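Local coordinates for protein ethylbenzene dehydrogenase alpha-subunit (Aromatoleum aromaticum, PDB 2IVF) that is the molybdenum-bearing subunit of a molybdopterin oxidoreductase, holding two guanosine-type pterin dinucleotides, a molybdenum atom and one iron/sulfur cluster, at residues Leu83-Pro88 with Met661-Ser666; Pro669-Val674 with Thr768-Met773. All coordinates share one frame; numbering follows the deposited sequence.

Interaction 1: residues Leu83-Pro88 with Met661-Ser666; sequences LNICWP and MTTPCS. With MGD (2-amino-5,6-dimercapto-7-methyl-3,7,8a,9-tetrahydro-8-oxa-1,3,9,10-tetraaza-anthracen-4-one guanosine dinucleotide), chain M; SF4 (iron/sulfur cluster), chain K.
Trp87 and Cys665 meet where the cluster-binding loop of a molybdopterin oxidoreductase, running between strands 76-80 and 94-99, passes the loop that follows strand 659-661. The thiol lies over one face of the indole in a Cys sulfur-aromatic contact, with Cys665 SG 3.9 Å from the centroid of the Trp87 six-membered ring and offset toward the rim. A chi1 of 63°, with SG between the backbone N and the carbonyl carbon of Cys665, carries the sulfur over that face; Cys665 CB is also tight against the ring, 3.3 Å from Trp87 CZ2. Trp87 swings its indole away from its own backbone N (chi1 -160°), which brings the six-membered ring to Cys665; its NE1 bonds to Ala480 O, from outside both loops. Pro88, which follows a cis peptide bond, closes in on the same sulfur. No direct hydrogen bond joins the loops; instead one water bridges Leu83 O and Thr663 OG1, while the end of Ile85 crosses Thr663 at about a right angle. The first loop also meets MGD and the iron/sulfur cluster: Trp87 O lies 3.1 Å from C23 of MGD, and Cys86 SG binds the iron FE4 of the cluster at 2.3 Å.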
loop_
_atom_site.group_PDB
_atom_site.type_symbol
_atom_site.label_atom_id
_atom_site.label_comp_id
_atom_site.label_asym_id
_atom_site.label_seq_id
_atom_site.Cartn_x
_atom_site.Cartn_y
_atom_site.Cartn_z
ATOM N N LEU A 83 -12.527 2.652 5.360
ATOM C CA LEU A 83 -12.668 4.036 5.786
ATOM C C LEU A 83 -11.321 4.674 6.106
ATOM O O LEU A 83 -11.239 5.886 6.195
ATOM C CB LEU A 83 -13.626 4.121 6.963
ATOM C CG LEU A 83 -15.086 3.749 6.642
ATOM C CD1 LEU A 83 -15.561 4.200 5.257
ATOM C CD2 LEU A 83 -15.274 2.260 6.758
ATOM N N ASN A 84 -10.277 3.847 6.217
ATOM C CA ASN A 84 -8.890 4.304 6.283
ATOM C C ASN A 84 -8.646 5.338 5.230
ATOM O O ASN A 84 -9.123 5.235 4.149
ATOM C CB ASN A 84 -7.840 3.153 6.267
ATOM C CG ASN A 84 -7.943 2.188 5.097
ATOM O OD1 ASN A 84 -7.543 1.003 5.224
ATOM N ND2 ASN A 84 -8.456 2.657 3.940
ATOM N N ILE A 85 -7.971 6.413 5.600
ATOM C CA ILE A 85 -7.743 7.464 4.632
ATOM C C ILE A 85 -6.550 7.161 3.725
ATOM O O ILE A 85 -5.440 7.638 3.909
ATOM C CB ILE A 85 -7.673 8.873 5.283
ATOM C CG1 ILE A 85 -8.990 9.176 6.010
ATOM C CG2 ILE A 85 -7.430 9.927 4.201
ATOM C CD1 ILE A 85 -10.298 9.039 5.095
ATOM N N CYS A 86 -6.789 6.313 2.725
ATOM C CA CYS A 86 -6.036 6.431 1.501
ATOM C C CYS A 86 -6.394 7.786 0.930
ATOM O O CYS A 86 -7.474 8.300 1.206
ATOM C CB CYS A 86 -6.379 5.285 0.548
ATOM S SG CYS A 86 -8.167 4.841 0.582
ATOM N N TRP A 87 -5.498 8.355 0.118
ATOM C CA TRP A 87 -5.676 9.650 -0.468
ATOM C C TRP A 87 -4.994 9.699 -1.831
ATOM O O TRP A 87 -3.838 9.271 -1.985
ATOM C CB TRP A 87 -5.114 10.788 0.406
ATOM C CG TRP A 87 -5.744 12.056 -0.006
ATOM C CD1 TRP A 87 -5.245 12.964 -0.889
ATOM C CD2 TRP A 87 -7.042 12.514 0.350
ATOM N NE1 TRP A 87 -6.144 13.977 -1.078
ATOM C CE2 TRP A 87 -7.251 13.736 -0.314
ATOM C CE3 TRP A 87 -8.028 12.040 1.213
ATOM C CZ2 TRP A 87 -8.417 14.502 -0.155
ATOM C CZ3 TRP A 87 -9.218 12.762 1.331
ATOM C CH2 TRP A 87 -9.384 14.018 0.682
ATOM N N PRO A 88 -5.707 10.227 -2.828
ATOM C CA PRO A 88 -7.144 10.508 -2.817
ATOM C C PRO A 88 -7.868 9.278 -2.320
ATOM O O PRO A 88 -7.438 8.170 -2.623
ATOM C CB PRO A 88 -7.437 10.779 -4.277
ATOM C CG PRO A 88 -6.214 11.399 -4.791
ATOM C CD PRO A 88 -5.087 10.640 -4.109
ATOM N N MET A 661 -19.879 5.465 5.104
ATOM C CA MET A 661 -19.749 5.934 3.753
ATOM C C MET A 661 -18.330 6.422 3.616
ATOM O O MET A 661 -17.815 7.018 4.562
ATOM C CB MET A 661 -20.659 7.109 3.576
ATOM C CG MET A 661 -20.809 7.597 2.212
ATOM S SD MET A 661 -22.245 8.714 2.234
ATOM C CE MET A 661 -21.652 9.944 3.342
ATOM N N THR A 662 -17.708 6.191 2.464
ATOM C CA THR A 662 -16.354 6.683 2.254
ATOM C C THR A 662 -16.340 8.223 2.155
ATOM O O THR A 662 -17.376 8.862 2.151
ATOM C CB THR A 662 -15.771 6.072 1.021
ATOM O OG1 THR A 662 -16.629 6.365 -0.079
ATOM C CG2 THR A 662 -15.671 4.563 1.188
ATOM N N THR A 663 -15.151 8.808 2.201
ATOM C CA THR A 663 -14.998 10.255 2.205
ATOM C C THR A 663 -14.125 10.621 1.038
ATOM O O THR A 663 -12.913 10.802 1.186
ATOM C CB THR A 663 -14.334 10.753 3.498
ATOM O OG1 THR A 663 -13.042 10.131 3.659
ATOM C CG2 THR A 663 -15.216 10.404 4.694
ATOM N N PRO A 664 -14.720 10.707 -0.142
ATOM C CA PRO A 664 -13.927 10.956 -1.360
ATOM C C PRO A 664 -13.529 12.444 -1.527
ATOM O O PRO A 664 -14.143 13.377 -0.935
ATOM C CB PRO A 664 -14.911 10.576 -2.467
ATOM C CG PRO A 664 -16.214 10.958 -1.895
ATOM C CD PRO A 664 -16.145 10.611 -0.458
ATOM N N CYS A 665 -12.557 12.674 -2.398
ATOM C CA CYS A 665 -12.266 13.992 -2.865
ATOM C C CYS A 665 -12.383 13.961 -4.391
ATOM O O CYS A 665 -12.908 12.998 -4.981
ATOM C CB CYS A 665 -10.871 14.367 -2.421
ATOM S SG CYS A 665 -9.589 13.298 -3.122
ATOM N N SER A 666 -11.922 15.027 -5.039
ATOM C CA SER A 666 -11.964 15.127 -6.491
ATOM C C SER A 666 -11.358 13.936 -7.245
ATOM O O SER A 666 -11.842 13.602 -8.334
ATOM C CB SER A 666 -11.273 16.428 -6.940
ATOM O OG SER A 666 -9.929 16.457 -6.528
HETATM P PB MGD M . 4.364 10.837 -0.104
HETATM O O1B MGD M . 4.074 9.390 0.088
HETATM O O2B MGD M . 4.919 11.538 1.082
HETATM O O3B MGD M . 3.163 11.717 -0.622
HETATM O O3A MGD M . 1.026 10.334 -0.526
HETATM P PA MGD M . 1.835 11.329 -1.475
HETATM O O1A MGD M . 2.124 10.567 -2.694
HETATM O O2A MGD M . 1.121 12.586 -1.603
HETATM O "O5'" MGD M . 5.404 11.025 -1.317
HETATM C "C5'" MGD M . 6.632 10.282 -1.307
HETATM C "C4'" MGD M . 7.588 10.840 -2.357
HETATM O "O4'" MGD M . 8.028 12.136 -1.973
HETATM C "C3'" MGD M . 8.820 9.980 -2.194
HETATM O "O3'" MGD M . 8.704 8.909 -3.122
HETATM C "C2'" MGD M . 9.957 10.945 -2.554
HETATM O "O2'" MGD M . 10.584 10.523 -3.779
HETATM C "C1'" MGD M . 9.245 12.298 -2.719
HETATM N N9 MGD M . 10.070 13.360 -2.094
HETATM C C8 MGD M . 10.545 13.419 -0.841
HETATM N N7 MGD M . 11.211 14.562 -0.640
HETATM C C5 MGD M . 11.134 15.250 -1.808
HETATM C C6 MGD M . 11.616 16.460 -2.287
HETATM O O6 MGD M . 12.319 17.249 -1.644
HETATM N N1 MGD M . 11.290 16.810 -3.601
HETATM C C2 MGD M . 10.537 16.014 -4.477
HETATM N N2 MGD M . 10.284 16.441 -5.762
HETATM N N3 MGD M . 10.062 14.861 -3.986
HETATM C C4 MGD M . 10.369 14.477 -2.709
HETATM C C10 MGD M . 0.606 10.719 0.732
HETATM C C11 MGD M . -0.844 10.331 0.890
HETATM O O11 MGD M . -0.940 8.981 0.691
HETATM C C12 MGD M . -1.484 10.763 2.218
HETATM S S12 MGD M . -1.033 12.260 3.022
HETATM C C13 MGD M . -2.439 9.966 2.796
HETATM S S13 MGD M . -3.178 10.468 4.278
HETATM C C14 MGD M . -2.826 8.668 2.174
HETATM N N15 MGD M . -2.090 7.606 2.918
HETATM C C16 MGD M . -1.730 6.394 2.299
HETATM C C17 MGD M . -1.184 5.338 2.983
HETATM O O17 MGD M . -0.953 5.405 4.214
HETATM N N18 MGD M . -0.859 4.176 2.254
HETATM C C19 MGD M . -1.082 4.054 0.917
HETATM N N19 MGD M . -0.728 2.900 0.318
HETATM N N20 MGD M . -1.583 5.121 0.278
HETATM C C21 MGD M . -1.930 6.242 0.931
HETATM N N22 MGD M . -2.460 7.326 0.240
HETATM C C23 MGD M . -2.336 8.679 0.699
HETATM FE FE1 SF4 K . -7.387 0.366 -1.016
HETATM FE FE2 SF4 K . -9.575 1.404 -2.245
HETATM FE FE3 SF4 K . -9.826 0.334 0.182
HETATM FE FE4 SF4 K . -8.474 2.701 -0.130
HETATM S S1 SF4 K . -10.695 2.380 -0.423
HETATM S S2 SF4 K . -7.833 0.835 1.153
HETATM S S3 SF4 K . -7.544 2.338 -2.188
HETATM S S4 SF4 K . -9.255 -0.806 -1.736
HETATM O O HOH W 1 -13.372 7.371 4.814
#

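Interaction 2: residues Pro669-Val674 with Thr768-Met773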
loop_
_atom_site.group_PDB
_atom_site.type_symbol
_atom_site.label_atom_id
_atom_site.label_comp_id
_atom_site.label_asym_id
_atom_site.label_seq_id
_atom_site.Cartn_x
_atom_site.Cartn_y
_atom_site.Cartn_z
ATOM N N PRO A 669 -14.053 10.706 -7.460
ATOM C CA PRO A 669 -15.129 11.576 -6.976
ATOM C C PRO A 669 -16.513 10.917 -6.821
ATOM O O PRO A 669 -17.526 11.372 -7.390
ATOM C CB PRO A 669 -15.144 12.683 -8.011
ATOM C CG PRO A 669 -14.767 11.970 -9.298
ATOM C CD PRO A 669 -13.868 10.830 -8.938
ATOM N N PHE A 670 -16.557 9.911 -5.955
ATOM C CA PHE A 670 -17.772 9.122 -5.723
ATOM C C PHE A 670 -17.753 8.658 -4.304
ATOM O O PHE A 670 -16.673 8.272 -3.776
ATOM C CB PHE A 670 -17.883 7.888 -6.670
ATOM C CG PHE A 670 -16.566 7.346 -7.148
ATOM C CD1 PHE A 670 -15.875 6.383 -6.426
ATOM C CD2 PHE A 670 -16.036 7.765 -8.356
ATOM C CE1 PHE A 670 -14.650 5.901 -6.869
ATOM C CE2 PHE A 670 -14.816 7.309 -8.818
ATOM C CZ PHE A 670 -14.123 6.336 -8.090
ATOM N N PHE A 671 -18.931 8.702 -3.670
ATOM C CA PHE A 671 -19.102 8.161 -2.322
ATOM C C PHE A 671 -19.504 6.716 -2.419
ATOM O O PHE A 671 -20.288 6.330 -3.298
ATOM C CB PHE A 671 -20.251 8.875 -1.626
ATOM C CG PHE A 671 -19.901 10.203 -1.096
ATOM C CD1 PHE A 671 -19.841 11.307 -1.922
ATOM C CD2 PHE A 671 -19.616 10.356 0.247
ATOM C CE1 PHE A 671 -19.525 12.563 -1.412
ATOM C CE2 PHE A 671 -19.302 11.604 0.769
ATOM C CZ PHE A 671 -19.261 12.703 -0.075
ATOM N N THR A 672 -19.037 5.921 -1.477
ATOM C CA THR A 672 -19.298 4.452 -1.532
ATOM C C THR A 672 -19.833 4.020 -0.191
ATOM O O THR A 672 -19.406 4.493 0.883
ATOM C CB THR A 672 -18.018 3.689 -1.944
ATOM O OG1 THR A 672 -17.670 4.050 -3.289
ATOM C CG2 THR A 672 -18.170 2.164 -1.869
ATOM N N PHE A 673 -20.833 3.156 -0.275
ATOM C CA PHE A 673 -21.518 2.577 0.867
ATOM C C PHE A 673 -20.759 1.416 1.491
ATOM O O PHE A 673 -20.197 0.558 0.802
ATOM C CB PHE A 673 -22.892 2.098 0.413
ATOM C CG PHE A 673 -23.689 1.408 1.471
ATOM C CD1 PHE A 673 -24.030 2.063 2.634
ATOM C CD2 PHE A 673 -24.123 0.123 1.292
ATOM C CE1 PHE A 673 -24.817 1.415 3.640
ATOM C CE2 PHE A 673 -24.914 -0.518 2.250
ATOM C CZ PHE A 673 -25.260 0.136 3.428
ATOM N N VAL A 674 -20.720 1.406 2.822
ATOM C CA VAL A 674 -20.113 0.327 3.528
ATOM C C VAL A 674 -21.196 -0.257 4.413
ATOM O O VAL A 674 -21.675 0.381 5.341
ATOM C CB VAL A 674 -18.889 0.750 4.358
ATOM C CG1 VAL A 674 -18.300 -0.485 5.084
ATOM C CG2 VAL A 674 -17.804 1.461 3.521
ATOM N N THR A 768 -22.135 6.310 -5.623
ATOM C CA THR A 768 -22.604 7.371 -6.491
ATOM C C THR A 768 -21.583 8.488 -6.607
ATOM O O THR A 768 -20.974 8.880 -5.615
ATOM C CB THR A 768 -23.979 7.976 -6.027
ATOM O OG1 THR A 768 -24.543 8.629 -7.154
ATOM C CG2 THR A 768 -23.891 8.995 -4.858
ATOM N N ARG A 769 -21.401 8.980 -7.832
ATOM C CA ARG A 769 -20.641 10.217 -8.070
ATOM C C ARG A 769 -21.239 11.381 -7.318
ATOM O O ARG A 769 -22.441 11.571 -7.287
ATOM C CB ARG A 769 -20.606 10.540 -9.571
ATOM C CG ARG A 769 -19.489 9.843 -10.282
ATOM C CD ARG A 769 -19.739 9.869 -11.698
ATOM N NE ARG A 769 -18.532 9.798 -12.494
ATOM C CZ ARG A 769 -18.018 8.704 -13.048
ATOM N NH1 ARG A 769 -18.484 7.515 -12.754
ATOM N NH2 ARG A 769 -16.980 8.833 -13.860
ATOM N N PHE A 770 -20.402 12.186 -6.705
ATOM C CA PHE A 770 -20.915 13.386 -6.082
ATOM C C PHE A 770 -21.207 14.465 -7.103
ATOM O O PHE A 770 -20.591 14.520 -8.194
ATOM C CB PHE A 770 -20.038 13.848 -4.916
ATOM C CG PHE A 770 -18.599 14.187 -5.243
ATOM C CD1 PHE A 770 -18.263 15.391 -5.889
ATOM C CD2 PHE A 770 -17.577 13.428 -4.697
ATOM C CE1 PHE A 770 -16.903 15.741 -6.087
ATOM C CE2 PHE A 770 -16.251 13.793 -4.864
ATOM C CZ PHE A 770 -15.915 14.947 -5.548
ATOM N N LEU A 771 -22.190 15.281 -6.806
ATOM C CA LEU A 771 -22.661 16.241 -7.787
ATOM C C LEU A 771 -22.202 17.674 -7.497
ATOM O O LEU A 771 -22.486 18.603 -8.252
ATOM C CB LEU A 771 -24.173 16.194 -7.859
ATOM C CG LEU A 771 -24.744 14.817 -8.212
ATOM C CD1 LEU A 771 -26.247 14.912 -8.223
ATOM C CD2 LEU A 771 -24.206 14.387 -9.583
ATOM N N SER A 772 -21.531 17.849 -6.388
ATOM C CA SER A 772 -20.996 19.166 -6.030
ATOM C C SER A 772 -20.009 19.019 -4.881
ATOM O O SER A 772 -19.889 17.938 -4.300
ATOM C CB SER A 772 -22.101 20.122 -5.615
ATOM O OG SER A 772 -22.448 19.932 -4.286
ATOM N N MET A 773 -19.302 20.114 -4.579
ATOM C CA MET A 773 -18.367 20.153 -3.486
ATOM C C MET A 773 -19.041 20.561 -2.159
ATOM O O MET A 773 -18.338 20.829 -1.172
ATOM C CB MET A 773 -17.223 21.161 -3.806
ATOM C CG MET A 773 -16.283 20.798 -4.945
ATOM S SD MET A 773 -15.489 19.248 -4.712
ATOM C CE MET A 773 -14.853 18.976 -6.360
HETATM O O HOH W 2 -18.279 13.248 -9.099
#
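Phe671 and Thr768 form a hydrogen-bonded antiparallel pair, each giving its N-H to the other's carbonyl. The bond from Thr768 N to Phe671 O is 3.0 Å long; the return bond, from Phe671 N to Thr768 O, is 2.8 Å. Next along the ladder, Phe670 and Arg769 make the non-hydrogen-bonded pair, drawn in to a CA-CA distance of 3.9 Å.

The dense part of the contact gathers around Phe770, just beyond the strand. Its chi1 of 60° puts CG between its own backbone N and carbonyl carbon, and the ring leans over Pro669, one face toward it: the carbonyl O of Pro669 lies over that face toward the rim, while Pro669 CB reaches within 3.4 Å of Phe770 CZ. Phe671 crosses Phe770 at about a right angle, receiving at its ring edge, in plane, Phe770 CB 3.8 Å from Phe671 CE1. The Pro669 carbonyl is gripped twice, by Phe770 N at 3.1 Å and by a water that also donates to Phe770 O.

The Arg769 side is looser. Only the base of that side chain contributes, CG lying at the edge of the Phe670 ring, near its plane; the chain then runs extended from CG to NE, and the guanidinium is partnered by Pro113 O, a glycerol and a MES molecule, the last two probably from the crystallisation liquor. Thr768, also partly exposed, contributes mainly backbone. The Phe670 ring leads away from 768-773 and meets Tyr122 edge to face. With strand 659-661 on the far side of 670-676, the pairing completes a small three-stranded antiparallel sheet in which 767-769 is, within this chain, an outer strand.

Strand 659-661, its following loop and strand 670-676 connect the two contacts, whose centres lie 10 Å apart. They touch directly: Thr662 OG1 of interaction 1 is 2.8 Å from Thr672 N of interaction 2, a probable hydrogen bond, and Pro664 packs against Phe670 O. Interaction 1 is the deeper, beside the cofactors, its centre about 12 Å from the centre of the chain, against about 20 Å for that of interaction 2, where Thr768 and Arg769 are partly exposed. Their chemistry differs accordingly. Two irregular loops meet in interaction 1 through sulfur, aromatic and aliphatic groups and a bridging water, whereas interaction 2 relies on regular backbone hydrogen bonding backed by aromatic packing.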